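Long-range contact in solute-binding periplasmic protein of iron/siderophore ABC transporter (Yersinia pestis, PDB 6B2Y), which probably binds chelated iron in the periplasm and hands it to an ABC transporter for uptake into the cell: residues Glu212-Ala224 / Asn238-Ile251. Numbering follows the deposited sequence.
Sequences EDKKPSVFIELRA and NMGDFIDQAGGNNI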
loop_
_atom_site.group_PDB
_atom_site.type_symbol
_atom_site.label_atom_id
_atom_site.label_comp_id
_atom_site.label_asym_id
_atom_site.label_seq_id
_atom_site.Cartn_x
_atom_site.Cartn_y
_atom_site.Cartn_z
ATOM N N GLU A 212 -5.967 -21.822 15.775
ATOM C CA GLU A 212 -7.012 -21.055 15.107
ATOM C C GLU A 212 -8.056 -20.541 16.095
ATOM O O GLU A 212 -8.507 -19.393 15.994
ATOM C CB GLU A 212 -7.657 -21.919 14.022
ATOM C CG GLU A 212 -8.174 -21.153 12.819
ATOM C CD GLU A 212 -7.113 -20.266 12.176
ATOM O OE1 GLU A 212 -7.445 -19.109 11.850
ATOM O OE2 GLU A 212 -5.957 -20.718 12.003
ATOM N N ASP A 213 -8.451 -21.361 17.071
ATOM C CA ASP A 213 -9.518 -20.923 17.970
ATOM C C ASP A 213 -9.027 -20.007 19.093
ATOM O O ASP A 213 -9.792 -19.724 20.019
ATOM C CB ASP A 213 -10.281 -22.137 18.537
ATOM C CG ASP A 213 -9.463 -22.980 19.514
ATOM O OD1 ASP A 213 -8.274 -22.697 19.756
ATOM O OD2 ASP A 213 -10.040 -23.966 20.042
ATOM N N LYS A 214 -7.788 -19.526 19.019
ATOM C CA LYS A 214 -7.267 -18.521 19.930
ATOM C C LYS A 214 -6.983 -17.187 19.247
ATOM O O LYS A 214 -6.475 -16.270 19.906
ATOM C CB LYS A 214 -5.979 -19.029 20.585
ATOM C CG LYS A 214 -6.124 -20.383 21.284
ATOM C CD LYS A 214 -5.088 -20.544 22.376
ATOM C CE LYS A 214 -5.567 -21.518 23.449
ATOM N NZ LYS A 214 -4.574 -21.646 24.542
ATOM N N LYS A 215 -7.314 -17.049 17.973
ATOM C CA LYS A 215 -7.085 -15.867 17.139
ATOM C C LYS A 215 -8.252 -14.882 17.244
ATOM O O LYS A 215 -9.418 -15.287 17.127
ATOM C CB LYS A 215 -6.904 -16.264 15.686
ATOM C CG LYS A 215 -5.651 -17.058 15.456
ATOM C CD LYS A 215 -5.469 -17.402 13.993
ATOM C CE LYS A 215 -4.163 -18.163 13.802
ATOM N NZ LYS A 215 -3.907 -18.420 12.349
ATOM N N PRO A 216 -7.967 -13.595 17.418
ATOM C CA PRO A 216 -9.052 -12.607 17.466
ATOM C C PRO A 216 -9.707 -12.441 16.103
ATOM O O PRO A 216 -9.042 -12.490 15.065
ATOM C CB PRO A 216 -8.334 -11.324 17.890
ATOM C CG PRO A 216 -6.954 -11.487 17.305
ATOM C CD PRO A 216 -6.642 -12.964 17.467
ATOM N N SER A 217 -11.025 -12.249 16.107
ATOM C CA SER A 217 -11.724 -11.943 14.869
ATOM C C SER A 217 -11.500 -10.472 14.553
ATOM O O SER A 217 -11.401 -9.638 15.456
ATOM C CB SER A 217 -13.215 -12.262 14.978
ATOM O OG SER A 217 -13.809 -11.592 16.075
ATOM N N VAL A 218 -11.373 -10.166 13.271
ATOM C CA VAL A 218 -10.924 -8.850 12.829
ATOM C C VAL A 218 -11.796 -8.405 11.669
ATOM O O VAL A 218 -12.035 -9.172 10.730
ATOM C CB VAL A 218 -9.449 -8.859 12.375
ATOM C CG1 VAL A 218 -9.021 -7.437 11.918
ATOM C CG2 VAL A 218 -8.525 -9.390 13.469
ATOM N N PHE A 219 -12.229 -7.148 11.705
ATOM C CA PHE A 219 -12.836 -6.513 10.544
ATOM C C PHE A 219 -12.023 -5.283 10.181
ATOM O O PHE A 219 -11.764 -4.436 11.046
ATOM C CB PHE A 219 -14.287 -6.098 10.790
ATOM C CG PHE A 219 -14.923 -5.450 9.590
ATOM C CD1 PHE A 219 -15.215 -6.201 8.461
ATOM C CD2 PHE A 219 -15.177 -4.085 9.568
ATOM C CE1 PHE A 219 -15.777 -5.612 7.338
ATOM C CE2 PHE A 219 -15.744 -3.496 8.442
ATOM C CZ PHE A 219 -16.042 -4.259 7.335
ATOM N N ILE A 220 -11.615 -5.184 8.913
ATOM C CA ILE A 220 -10.937 -3.988 8.411
ATOM C C ILE A 220 -11.881 -3.238 7.475
ATOM O O ILE A 220 -12.357 -3.785 6.475
ATOM C CB ILE A 220 -9.603 -4.318 7.716
ATOM C CG1 ILE A 220 -8.900 -3.009 7.314
ATOM C CG2 ILE A 220 -9.801 -5.205 6.503
ATOM C CD1 ILE A 220 -7.435 -2.985 7.614
ATOM N N GLU A 221 -12.157 -1.979 7.802
ATOM C CA GLU A 221 -12.960 -1.121 6.944
ATOM C C GLU A 221 -11.998 -0.262 6.135
ATOM O O GLU A 221 -11.396 0.674 6.665
ATOM C CB GLU A 221 -13.920 -0.261 7.765
ATOM C CG GLU A 221 -14.939 0.423 6.891
ATOM C CD GLU A 221 -15.806 1.399 7.649
ATOM O OE1 GLU A 221 -16.555 2.141 6.987
ATOM O OE2 GLU A 221 -15.734 1.420 8.894
ATOM N N LEU A 222 -11.832 -0.601 4.857
ATOM C CA LEU A 222 -10.940 0.163 3.993
ATOM C C LEU A 222 -11.564 1.507 3.609
ATOM O O LEU A 222 -12.741 1.586 3.256
ATOM C CB LEU A 222 -10.608 -0.637 2.739
ATOM C CG LEU A 222 -9.868 -1.943 3.018
ATOM C CD1 LEU A 222 -9.788 -2.805 1.743
ATOM C CD2 LEU A 222 -8.469 -1.641 3.554
ATOM N N ARG A 223 -10.741 2.553 3.640
ATOM C CA ARG A 223 -11.203 3.916 3.361
ATOM C C ARG A 223 -12.445 4.248 4.173
ATOM O O ARG A 223 -13.434 4.767 3.649
ATOM C CB ARG A 223 -11.423 4.126 1.870
ATOM C CG ARG A 223 -10.239 3.670 1.027
ATOM C CD ARG A 223 -10.536 3.725 -0.463
ATOM N NE ARG A 223 -11.702 2.923 -0.815
ATOM C CZ ARG A 223 -12.791 3.424 -1.393
ATOM N NH1 ARG A 223 -13.815 2.631 -1.688
ATOM N NH2 ARG A 223 -12.854 4.722 -1.677
ATOM N N ALA A 224 -12.400 3.899 5.458
ATOM C CA ALA A 224 -13.539 4.038 6.352
ATOM C C ALA A 224 -14.083 5.458 6.337
ATOM O O ALA A 224 -13.326 6.427 6.464
ATOM C CB ALA A 224 -13.126 3.657 7.767
ATOM N N ASN A 238 -5.516 -8.960 -0.520
ATOM C CA ASN A 238 -5.230 -7.599 -0.063
ATOM C C ASN A 238 -4.931 -7.569 1.434
ATOM O O ASN A 238 -4.178 -8.416 1.917
ATOM C CB ASN A 238 -6.381 -6.681 -0.434
ATOM C CG ASN A 238 -5.985 -5.204 -0.382
ATOM O OD1 ASN A 238 -6.389 -4.496 0.530
ATOM N ND2 ASN A 238 -5.175 -4.754 -1.338
ATOM N N MET A 239 -5.508 -6.613 2.188
ATOM C CA MET A 239 -5.147 -6.494 3.588
ATOM C C MET A 239 -5.604 -7.695 4.401
ATOM O O MET A 239 -5.080 -7.910 5.498
ATOM C CB MET A 239 -5.724 -5.191 4.164
ATOM C CG MET A 239 -5.070 -3.945 3.598
ATOM S SD MET A 239 -4.831 -2.769 4.935
ATOM C CE MET A 239 -4.433 -1.220 4.110
ATOM N N GLY A 240 -6.549 -8.486 3.876
ATOM C CA GLY A 240 -6.834 -9.784 4.468
ATOM C C GLY A 240 -5.587 -10.629 4.637
ATOM O O GLY A 240 -5.430 -11.333 5.639
ATOM N N ASP A 241 -4.672 -10.566 3.658
ATOM C CA ASP A 241 -3.400 -11.274 3.784
ATOM C C ASP A 241 -2.626 -10.813 5.016
ATOM O O ASP A 241 -1.948 -11.617 5.673
ATOM C CB ASP A 241 -2.546 -11.059 2.523
ATOM C CG ASP A 241 -2.985 -11.929 1.357
ATOM O OD1 ASP A 241 -3.948 -12.716 1.521
ATOM O OD2 ASP A 241 -2.353 -11.838 0.277
ATOM N N PHE A 242 -2.666 -9.511 5.317
ATOM C CA PHE A 242 -1.929 -9.017 6.482
ATOM C C PHE A 242 -2.566 -9.496 7.773
ATOM O O PHE A 242 -1.859 -9.802 8.744
ATOM C CB PHE A 242 -1.874 -7.486 6.495
ATOM C CG PHE A 242 -1.455 -6.872 5.186
ATOM C CD1 PHE A 242 -0.634 -7.555 4.299
ATOM C CD2 PHE A 242 -1.870 -5.581 4.863
ATOM C CE1 PHE A 242 -0.255 -6.970 3.094
ATOM C CE2 PHE A 242 -1.497 -5.000 3.671
ATOM C CZ PHE A 242 -0.702 -5.694 2.789
ATOM N N ILE A 243 -3.897 -9.511 7.817
ATOM C CA ILE A 243 -4.593 -10.058 8.979
ATOM C C ILE A 243 -4.165 -11.502 9.225
ATOM O O ILE A 243 -3.800 -11.872 10.352
ATOM C CB ILE A 243 -6.111 -9.944 8.785
ATOM C CG1 ILE A 243 -6.513 -8.468 8.816
ATOM C CG2 ILE A 243 -6.865 -10.720 9.870
ATOM C CD1 ILE A 243 -7.964 -8.243 8.412
ATOM N N ASP A 244 -4.193 -12.325 8.168
ATOM C CA ASP A 244 -3.781 -13.729 8.261
ATOM C C ASP A 244 -2.374 -13.854 8.838
ATOM O O ASP A 244 -2.151 -14.595 9.804
ATOM C CB ASP A 244 -3.835 -14.413 6.882
ATOM C CG ASP A 244 -5.242 -14.494 6.291
ATOM O OD1 ASP A 244 -6.233 -14.149 6.967
ATOM O OD2 ASP A 244 -5.364 -14.906 5.113
ATOM N N GLN A 245 -1.399 -13.156 8.241
ATOM C CA GLN A 245 -0.018 -13.307 8.687
ATOM C C GLN A 245 0.173 -12.803 10.106
ATOM O O GLN A 245 1.047 -13.296 10.829
ATOM C CB GLN A 245 0.936 -12.560 7.751
ATOM C CG GLN A 245 1.045 -13.177 6.368
ATOM C CD GLN A 245 1.957 -12.373 5.449
ATOM O OE1 GLN A 245 3.126 -12.709 5.277
ATOM N NE2 GLN A 245 1.418 -11.317 4.848
ATOM N N ALA A 246 -0.625 -11.819 10.521
ATOM C CA ALA A 246 -0.521 -11.280 11.866
ATOM C C ALA A 246 -1.289 -12.117 12.871
ATOM O O ALA A 246 -1.386 -11.724 14.036
ATOM C CB ALA A 246 -1.016 -9.825 11.900
ATOM N N GLY A 247 -1.838 -13.253 12.447
ATOM C CA GLY A 247 -2.500 -14.138 13.382
ATOM C C GLY A 247 -3.917 -13.769 13.750
ATOM O O GLY A 247 -4.412 -14.218 14.792
ATOM N N GLY A 248 -4.589 -12.956 12.940
ATOM C CA GLY A 248 -5.986 -12.658 13.145
ATOM C C GLY A 248 -6.883 -13.508 12.266
ATOM O O GLY A 248 -6.439 -14.193 11.343
ATOM N N ASN A 249 -8.177 -13.420 12.549
ATOM C CA ASN A 249 -9.206 -14.117 11.784
ATOM C C ASN A 249 -10.081 -13.064 11.098
ATOM O O ASN A 249 -10.951 -12.465 11.733
ATOM C CB ASN A 249 -10.014 -15.034 12.707
ATOM C CG ASN A 249 -11.297 -15.528 12.074
ATOM O OD1 ASN A 249 -11.388 -15.684 10.853
ATOM N ND2 ASN A 249 -12.305 -15.801 12.912
ATOM N N ASN A 250 -9.850 -12.857 9.798
ATOM C CA ASN A 250 -10.579 -11.872 8.996
ATOM C C ASN A 250 -12.032 -12.303 8.805
ATOM O O ASN A 250 -12.316 -13.242 8.052
ATOM C CB ASN A 250 -9.878 -11.688 7.649
ATOM C CG ASN A 250 -10.627 -10.751 6.720
ATOM O OD1 ASN A 250 -11.524 -10.019 7.142
ATOM N ND2 ASN A 250 -10.255 -10.768 5.429
ATOM N N ILE A 251 -12.965 -11.596 9.468
ATOM C CA ILE A 251 -14.381 -11.955 9.386
ATOM C C ILE A 251 -14.927 -11.822 7.974
ATOM O O ILE A 251 -15.995 -12.366 7.671
ATOM C CB ILE A 251 -15.231 -11.109 10.368
ATOM C CG1 ILE A 251 -15.271 -9.643 9.918
ATOM C CG2 ILE A 251 -14.691 -11.253 11.789
ATOM C CD1 ILE A 251 -16.552 -8.881 10.277
HETATM O O HOH W 1 -4.324 -15.960 11.088
HETATM O O HOH W 2 -1.603 -16.601 11.059
HETATM O O HOH W 3 -12.515 -7.479 7.414
#
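A beta-alpha-beta crossover in a lobe of this periplasmic binding protein brings strand 249-250 parallel to strand 217-221, with helix 239-245 laid against one face of the pair. Three backbone bonds join the strands: N249 N to P216 O at 2.8 Å, V218 N to N249 O, and I251 N to V218 O, the last nearly straight at 168°. On the face that meets the helix, V218, I220 and L222 form an apolar row. V218 CG1 lies anti to the backbone N (chi1 -180°) and meets I243 CD1 at 3.7 Å, the two side chains running alongside each other, pointed opposite ways; I243 CD1 also reaches I220 CG2. Farther along, I220 CD1 abuts M239 SD at 3.7 Å, its side chain crossing the methionine at about a right angle, while L222 CD2 leans on the same sulfur. On the far face I251 packs obliquely against the F219 ring, where I251 CD1 lies 3.5 Å from F219 CD1, and I251 CG2 touches S217 CB. A Schellman motif with G247 as C-prime residue ends the helix and turns the chain into the edge strand. K215 runs extended past this turn, K215 CG 3.2 Å from G247 O; its NZ forms a salt bridge with E212 OE2 and donates to a water that bonds D244 O and G248 O. Another water links N250 OD1 to I220 N, and N250 OD1 also accepts from A252 N. Strand 249-250 is outermost in its mixed sheet, whereas strand 217-221 bonds on its other side to strand 275-280; helix 340-350 adds F350 against V218 and I343 against F242.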